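Local atomic coordinates of cystathionine gamma-synthase (Xanthomonas oryzae pv. oryzae KACC 10331, PDB entry 6LD7), a protein that probably catalyses a pyridoxal 5'-phosphate-dependent step of transsulfuration, the formation of cystathionine on the pathway to methionine. Residues S312-G317 with G365-L370; I345-S350 with G369-S374; A200-H205 with V222-A227. The protein carries 1 engineered substitution. All blocks are in the same frame, centred on the assembly; numbering follows the deposited sequence.

Interaction 1 of 3, residues S312-G317 with G365-L370; sequences SFELEG and GISDGL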
# COMPACT_ATOMS: atom_id res chain seq x y z
N SER C 312 -34.23 2.41 -8.38
CA SER C 312 -34.43 2.94 -9.74
C SER C 312 -35.72 3.71 -9.81
O SER C 312 -36.63 3.39 -9.05
CB SER C 312 -34.42 1.79 -10.75
OG SER C 312 -33.12 1.26 -10.78
N PHE C 313 -35.85 4.56 -10.82
CA PHE C 313 -37.05 5.36 -11.07
C PHE C 313 -37.08 5.75 -12.56
O PHE C 313 -36.01 5.91 -13.22
CB PHE C 313 -37.10 6.53 -10.06
CG PHE C 313 -36.16 7.67 -10.36
CD1 PHE C 313 -34.86 7.61 -9.94
CD2 PHE C 313 -36.55 8.71 -11.17
CE1 PHE C 313 -33.97 8.61 -10.27
CE2 PHE C 313 -35.67 9.73 -11.48
CZ PHE C 313 -34.39 9.69 -10.99
N GLU C 314 -38.28 5.78 -13.11
CA GLU C 314 -38.57 6.21 -14.50
C GLU C 314 -38.92 7.68 -14.51
O GLU C 314 -39.86 8.06 -13.83
CB GLU C 314 -39.73 5.41 -15.06
CG GLU C 314 -39.27 4.03 -15.41
CD GLU C 314 -40.37 3.07 -15.78
OE1 GLU C 314 -40.07 1.84 -15.81
OE2 GLU C 314 -41.51 3.60 -16.06
N LEU C 315 -38.09 8.46 -15.15
CA LEU C 315 -38.29 9.92 -15.29
C LEU C 315 -39.18 10.12 -16.52
O LEU C 315 -39.03 9.38 -17.47
CB LEU C 315 -36.91 10.54 -15.45
CG LEU C 315 -36.87 12.03 -15.57
CD1 LEU C 315 -37.26 12.66 -14.27
CD2 LEU C 315 -35.45 12.42 -15.93
N GLU C 316 -40.18 10.94 -16.37
CA GLU C 316 -41.10 11.41 -17.43
C GLU C 316 -40.27 12.22 -18.44
O GLU C 316 -39.41 13.05 -18.04
CB GLU C 316 -42.20 12.25 -16.76
CG GLU C 316 -43.27 12.70 -17.73
CD GLU C 316 -43.94 11.52 -18.44
OE1 GLU C 316 -44.48 10.66 -17.71
OE2 GLU C 316 -43.86 11.41 -19.70
N GLY C 317 -40.61 12.08 -19.72
CA GLY C 317 -40.06 12.93 -20.79
C GLY C 317 -38.97 12.15 -21.46
O GLY C 317 -38.78 10.93 -21.21
N GLY C 365 -38.24 -4.86 -19.43
CA GLY C 365 -38.88 -3.78 -18.65
C GLY C 365 -37.91 -2.66 -18.28
O GLY C 365 -38.19 -1.93 -17.31
N ILE C 366 -36.91 -2.43 -19.13
CA ILE C 366 -35.95 -1.31 -18.99
C ILE C 366 -36.28 -0.24 -20.03
O ILE C 366 -35.84 -0.33 -21.18
CB ILE C 366 -34.50 -1.75 -19.23
CG1 ILE C 366 -34.14 -3.09 -18.61
CG2 ILE C 366 -33.53 -0.64 -18.84
CD1 ILE C 366 -34.15 -3.12 -17.19
N SER C 367 -36.81 0.83 -19.55
CA SER C 367 -37.20 2.03 -20.29
C SER C 367 -35.98 2.96 -20.53
O SER C 367 -35.01 2.97 -19.71
CB SER C 367 -38.23 2.64 -19.37
OG SER C 367 -38.43 3.94 -19.69
N ASP C 368 -36.06 3.80 -21.54
CA ASP C 368 -35.12 4.91 -21.82
C ASP C 368 -35.12 5.92 -20.68
O ASP C 368 -34.11 6.65 -20.51
CB ASP C 368 -35.44 5.51 -23.19
CG ASP C 368 -35.02 4.59 -24.35
OD1 ASP C 368 -34.43 3.48 -24.13
OD2 ASP C 368 -35.31 4.96 -25.47
N GLY C 369 -36.23 6.02 -19.98
CA GLY C 369 -36.43 6.94 -18.86
C GLY C 369 -35.88 6.38 -17.53
O GLY C 369 -35.94 7.16 -16.52
N LEU C 370 -35.38 5.12 -17.48
CA LEU C 370 -35.02 4.51 -16.18
C LEU C 370 -33.65 5.01 -15.72
O LEU C 370 -32.69 5.04 -16.52
CB LEU C 370 -35.04 2.99 -16.28
CG LEU C 370 -34.81 2.28 -14.94
CD1 LEU C 370 -36.03 2.42 -14.05
CD2 LEU C 370 -34.51 0.84 -15.15
O HOH W 1 -37.93 0.64 -16.86

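Interaction 2 of 3, residues I345-S350 with G369-S374; sequences IAHPAS and GLLRLS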
# COMPACT_ATOMS: atom_id res chain seq x y z
N ILE C 345 -25.07 7.62 -9.93
CA ILE C 345 -26.22 7.44 -10.84
C ILE C 345 -25.75 6.71 -12.10
O ILE C 345 -24.58 6.94 -12.55
CB ILE C 345 -26.85 8.80 -11.14
CG1 ILE C 345 -28.13 8.61 -11.93
CG2 ILE C 345 -25.86 9.77 -11.80
CD1 ILE C 345 -29.01 9.83 -11.86
N ALA C 346 -26.60 5.83 -12.63
CA ALA C 346 -26.36 5.10 -13.89
C ALA C 346 -27.67 5.13 -14.68
O ALA C 346 -28.75 5.19 -14.05
CB ALA C 346 -25.90 3.69 -13.63
N HIS C 347 -27.55 5.20 -16.00
CA HIS C 347 -28.67 5.12 -16.99
C HIS C 347 -28.63 3.76 -17.67
O HIS C 347 -27.80 3.56 -18.55
CB HIS C 347 -28.52 6.29 -17.96
CG HIS C 347 -29.59 6.32 -19.00
ND1 HIS C 347 -29.32 6.08 -20.36
CD2 HIS C 347 -30.93 6.42 -18.87
CE1 HIS C 347 -30.48 6.14 -21.02
NE2 HIS C 347 -31.48 6.38 -20.13
N PRO C 348 -29.41 2.73 -17.22
CA PRO C 348 -29.24 1.39 -17.79
C PRO C 348 -29.25 1.29 -19.34
O PRO C 348 -28.42 0.61 -19.94
CB PRO C 348 -30.36 0.65 -17.10
CG PRO C 348 -30.40 1.29 -15.68
CD PRO C 348 -30.30 2.76 -16.05
N ALA C 349 -30.07 2.07 -20.02
CA ALA C 349 -30.22 1.93 -21.48
C ALA C 349 -28.88 2.30 -22.19
O ALA C 349 -28.51 1.58 -23.07
CB ALA C 349 -31.42 2.71 -21.91
N SER C 350 -28.08 3.23 -21.68
CA SER C 350 -26.82 3.68 -22.30
C SER C 350 -25.61 3.16 -21.52
O SER C 350 -24.50 3.53 -21.88
CB SER C 350 -26.81 5.18 -22.38
OG SER C 350 -26.66 5.82 -21.11
N GLY C 369 -36.23 6.02 -19.98
CA GLY C 369 -36.43 6.94 -18.86
C GLY C 369 -35.88 6.38 -17.53
O GLY C 369 -35.94 7.16 -16.52
N LEU C 370 -35.38 5.12 -17.48
CA LEU C 370 -35.02 4.51 -16.18
C LEU C 370 -33.65 5.01 -15.72
O LEU C 370 -32.69 5.04 -16.52
CB LEU C 370 -35.04 2.99 -16.28
CG LEU C 370 -34.81 2.28 -14.94
CD1 LEU C 370 -36.03 2.42 -14.05
CD2 LEU C 370 -34.51 0.84 -15.15
N LEU C 371 -33.57 5.48 -14.48
CA LEU C 371 -32.30 5.86 -13.83
C LEU C 371 -32.15 5.03 -12.56
O LEU C 371 -33.17 4.77 -11.90
CB LEU C 371 -32.28 7.36 -13.53
CG LEU C 371 -32.15 8.27 -14.75
CD1 LEU C 371 -32.55 9.70 -14.43
CD2 LEU C 371 -30.73 8.25 -15.28
N ARG C 372 -30.93 4.57 -12.31
CA ARG C 372 -30.54 3.80 -11.12
C ARG C 372 -29.65 4.65 -10.21
O ARG C 372 -28.68 5.22 -10.68
CB ARG C 372 -29.87 2.50 -11.51
CG ARG C 372 -29.64 1.59 -10.32
CD ARG C 372 -28.77 0.41 -10.74
NE ARG C 372 -27.38 0.86 -10.86
CZ ARG C 372 -26.41 0.11 -11.35
NH1 ARG C 372 -26.68 -1.14 -11.65
NH2 ARG C 372 -25.16 0.54 -11.37
N LEU C 373 -30.03 4.69 -8.94
CA LEU C 373 -29.27 5.35 -7.90
C LEU C 373 -28.63 4.32 -7.02
O LEU C 373 -29.33 3.48 -6.47
CB LEU C 373 -30.19 6.22 -7.05
CG LEU C 373 -30.94 7.28 -7.78
CD1 LEU C 373 -31.79 8.10 -6.80
CD2 LEU C 373 -30.03 8.21 -8.53
N SER C 374 -27.35 4.58 -6.72
CA SER C 374 -26.62 3.94 -5.61
C SER C 374 -26.42 5.05 -4.57
O SER C 374 -25.59 5.93 -4.79
CB SER C 374 -25.33 3.32 -6.02
OG SER C 374 -24.58 2.89 -4.88
O HOH W 2 -32.37 3.37 -18.82

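Interaction 3 of 3, residues A200-H205 with V222-A227; sequences ADLVLH and VVARDA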
# COMPACT_ATOMS: atom_id res chain seq x y z
N ALA C 200 -29.57 -22.11 2.10
CA ALA C 200 -28.70 -22.07 0.88
C ALA C 200 -27.38 -22.80 1.10
O ALA C 200 -26.86 -22.73 2.21
CB ALA C 200 -28.43 -20.64 0.46
N ASP C 201 -26.82 -23.42 0.05
CA ASP C 201 -25.53 -24.11 0.14
C ASP C 201 -24.40 -23.09 0.13
O ASP C 201 -23.41 -23.26 0.88
CB ASP C 201 -25.43 -25.14 -0.95
CG ASP C 201 -26.56 -26.16 -0.85
OD1 ASP C 201 -26.49 -26.99 0.07
OD2 ASP C 201 -27.56 -26.09 -1.68
N LEU C 202 -24.57 -22.03 -0.65
CA LEU C 202 -23.50 -21.10 -0.93
C LEU C 202 -24.07 -19.71 -0.95
O LEU C 202 -25.17 -19.49 -1.52
CB LEU C 202 -22.88 -21.42 -2.31
CG LEU C 202 -22.15 -22.74 -2.43
CD1 LEU C 202 -22.08 -23.15 -3.88
CD2 LEU C 202 -20.78 -22.63 -1.82
N VAL C 203 -23.24 -18.78 -0.56
CA VAL C 203 -23.56 -17.37 -0.78
C VAL C 203 -22.29 -16.74 -1.36
O VAL C 203 -21.17 -17.08 -0.92
CB VAL C 203 -24.11 -16.73 0.51
CG1 VAL C 203 -23.13 -16.75 1.66
CG2 VAL C 203 -24.40 -15.28 0.23
N LEU C 204 -22.46 -15.83 -2.27
CA LEU C 204 -21.28 -15.13 -2.81
C LEU C 204 -21.51 -13.64 -3.00
O LEU C 204 -22.67 -13.15 -2.89
CB LEU C 204 -20.87 -15.83 -4.10
CG LEU C 204 -21.82 -15.76 -5.31
CD1 LEU C 204 -21.76 -14.39 -5.99
CD2 LEU C 204 -21.39 -16.78 -6.34
N HIS C 205 -20.41 -12.90 -3.07
CA HIS C 205 -20.46 -11.42 -3.12
C HIS C 205 -19.42 -10.95 -4.12
O HIS C 205 -18.34 -11.54 -4.12
CB HIS C 205 -20.05 -10.86 -1.76
CG HIS C 205 -21.00 -11.10 -0.66
ND1 HIS C 205 -21.98 -10.20 -0.35
CD2 HIS C 205 -21.10 -12.14 0.23
CE1 HIS C 205 -22.74 -10.71 0.64
NE2 HIS C 205 -22.25 -11.95 0.96
N VAL C 222 -16.84 -16.26 -1.56
CA VAL C 222 -17.81 -17.32 -1.50
C VAL C 222 -17.73 -17.90 -0.11
O VAL C 222 -16.63 -18.23 0.37
CB VAL C 222 -17.51 -18.45 -2.50
CG1 VAL C 222 -18.69 -19.38 -2.57
CG2 VAL C 222 -17.23 -17.90 -3.81
N VAL C 223 -18.89 -18.07 0.47
CA VAL C 223 -19.05 -18.70 1.78
C VAL C 223 -19.95 -19.93 1.58
O VAL C 223 -21.04 -19.84 1.01
CB VAL C 223 -19.61 -17.68 2.80
CG1 VAL C 223 -19.91 -18.38 4.10
CG2 VAL C 223 -18.65 -16.52 3.06
N ALA C 224 -19.46 -21.05 2.05
CA ALA C 224 -20.20 -22.32 2.06
C ALA C 224 -20.77 -22.58 3.44
O ALA C 224 -20.05 -22.36 4.43
CB ALA C 224 -19.35 -23.46 1.61
N ARG C 225 -21.98 -23.11 3.47
CA ARG C 225 -22.63 -23.55 4.72
C ARG C 225 -21.81 -24.71 5.26
O ARG C 225 -21.53 -24.71 6.41
CB ARG C 225 -24.09 -23.97 4.44
CG ARG C 225 -24.99 -24.19 5.65
CD ARG C 225 -26.52 -24.38 5.23
NE ARG C 225 -26.66 -25.86 4.99
CZ ARG C 225 -27.03 -26.57 3.88
NH1 ARG C 225 -27.54 -26.07 2.76
NH2 ARG C 225 -26.97 -27.88 3.94
N ASP C 226 -21.48 -25.66 4.40
CA ASP C 226 -20.87 -26.96 4.82
C ASP C 226 -19.34 -26.95 4.63
O ASP C 226 -18.87 -26.51 3.54
CB ASP C 226 -21.61 -28.06 4.06
CG ASP C 226 -21.02 -29.44 4.22
OD1 ASP C 226 -19.98 -29.74 3.58
OD2 ASP C 226 -21.57 -30.20 5.01
N ALA C 227 -18.62 -27.51 5.62
CA ALA C 227 -17.15 -27.58 5.73
C ALA C 227 -16.59 -28.31 4.50
O ALA C 227 -15.54 -27.88 3.91
CB ALA C 227 -16.71 -28.24 7.04
O HOH W 3 -22.45 -25.73 1.74

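Interaction 1 of 3, residues S312-G317 with G365-L370
Glu314 and Leu370 form an antiparallel, non-hydrogen-bonded pair, where the end of strand 310-315 meets the start of strand 370-374. The direct polar link is backbone to backbone: Leu315 N donates to Gly369 O over 2.9 Å, nearly straight at 171°. Two CA-H...O contacts flank it, Glu314 CA to Gly369 O and Leu370 CA to Phe313 O, each 3.4 Å.

Apolar contact is made chiefly by one methyl. Leu370 holds CG anti to its own N (chi1 -175°), which directs the side chain toward residues 312-314. CD1 is the methyl that touches, 3.7 Å from Ser312 CB and 3.9 Å from Glu314 CG, so it lies against both side chains.

A water gives the second polar link. It donates to Glu314 OE1 at 2.7 Å and to Gly365 O, and accepts from Ser367 N, tying the extended glutamate to the loop; Tyr287 OH also hydrogen-bonds OE1. The loop itself is tightly folded: Gly365 ends the preceding helix in a Schellman motif, and Ser367 to Leu370 make a type I turn. Within it, Ser367 OG accepts from Gly369 N at 3.0 Å, an ST turn.

Strand 283-287 pairs with the other edge of strand 310-315, while helix 319-327 packs on Leu315 through Ala321, Val322 and Phe325.

Interaction 2 of 3, residues I345-S350 with G369-S374
Ile345 and Leu373 lie side by side on one face of an antiparallel strand pair in the smaller, C-terminal sheet of this PLP-dependent enzyme. Ile345 keeps CG1 anti to its N (chi1 -173°) and its chain extended, placing CD1 as a knob between two leucine methyls, 3.8 Å from Leu373 CD2 and 4.1 Å from Leu371 CD2. Phe325 of helix 319-327 covers Ile345 and Leu371 on this face.

Between the strands, Ala346 and Arg372 are a hydrogen-bonded pair: Ala346 N donates to Arg372 O and Arg372 N to Ala346 O, both 2.9 Å. Their side chains share the face opposite Ile345. Arg372 bends at chi3, and its NH2 comes to 3.9 Å from Ala346 CB. NH2 also hydrogen-bonds a bound triethylene glycol, probably from the crystallisation liquor.

Beyond the strand, His347 CD2 and Pro348 CD both close on Leu370 O, at 3.2 and 3.3 Å. Leu371 CD2 sits at the edge of the imidazole, near its plane, and Pro348 CG meets Leu370 CD2 with the two side chains about perpendicular. Phe49 of the second subunit also meets the histidine ring. His347 NE2 hydrogen-bonds Asp368 O and its ND1 pairs with Ser350 OG, fixing the ring's rotation. A water accepts from Ala349 N and donates to Leu370 O, each link 2.9 Å long.

Interaction 3 of 3, residues A200-H205 with V222-A227
Val203 and Val223 stand side by side and point the same way, CG1 of Val203 resting 3.8 Å from Val223 CB. Beneath them the backbones form a hydrogen-bonded antiparallel pair: Val203 N donates to Val223 O, and Val223 N to Val203 O at 2.8 Å and 176°.

The other face carries Leu202, Leu204, Val222 and Ala224. Leu202 sets CG anti to its carbonyl carbon (chi1 -67°), and its CD2 touches both Ala224 CB, 3.8 Å, and Val222 CG1, 3.9 Å. Val222 turns its second methyl, CG2, to Leu204 CB. Helices 87-98 and 227-240 cover this face, with Val94 and Leu233 each touching both Leu202 and Val222.

Just before strand 202-206 and just after strand 220-224, Asp201 and Arg225 approach at a slant, carboxylate and guanidinium planes 49° apart. Their salt bridge, Arg225 NH1 to Asp201 OD1 at 3.0 Å, has weak hydrogen-bond geometry, while OD2 is held by Thr181 N. A bend at chi3 turns the guanidinium toward Ala200 and Asp201; Ala200 O lies at its edge, near its plane, in a weak bond from NH1. Arg225 N binds Asp201 O at 3.0 Å, and a water donates to the same oxygen and accepts from Asp226 N. Asp226 then N-caps helix 227-240.

Strand 220-224, antiparallel to 80-84 and 202-206, is the single reversed strand in the otherwise parallel seven-stranded sheet of fold-type I PLP enzymes.

From the N terminus, interaction 3 comes first: the chain leaves strand 202-206, runs a short connection and returns antiparallel as strand 220-224, closing its loop inside the seven-stranded sheet before the other two contacts begin. Interaction 1 opens later, on strand 310-315, and closes at 365-370. Interaction 2, which opens at 345-350 and closes at 369-374, starts inside that loop and ends just past it, so the two loops overlap without nesting fully, sharing Gly369 and Leu370. Strand 370-374 lies between 310-315 and 344-346 in the five-stranded sheet. Interactions 1 and 2 have centres about 8 Å apart; interaction 3 lies across the chain's centre, about 35 and 31 Å from them, centre to centre.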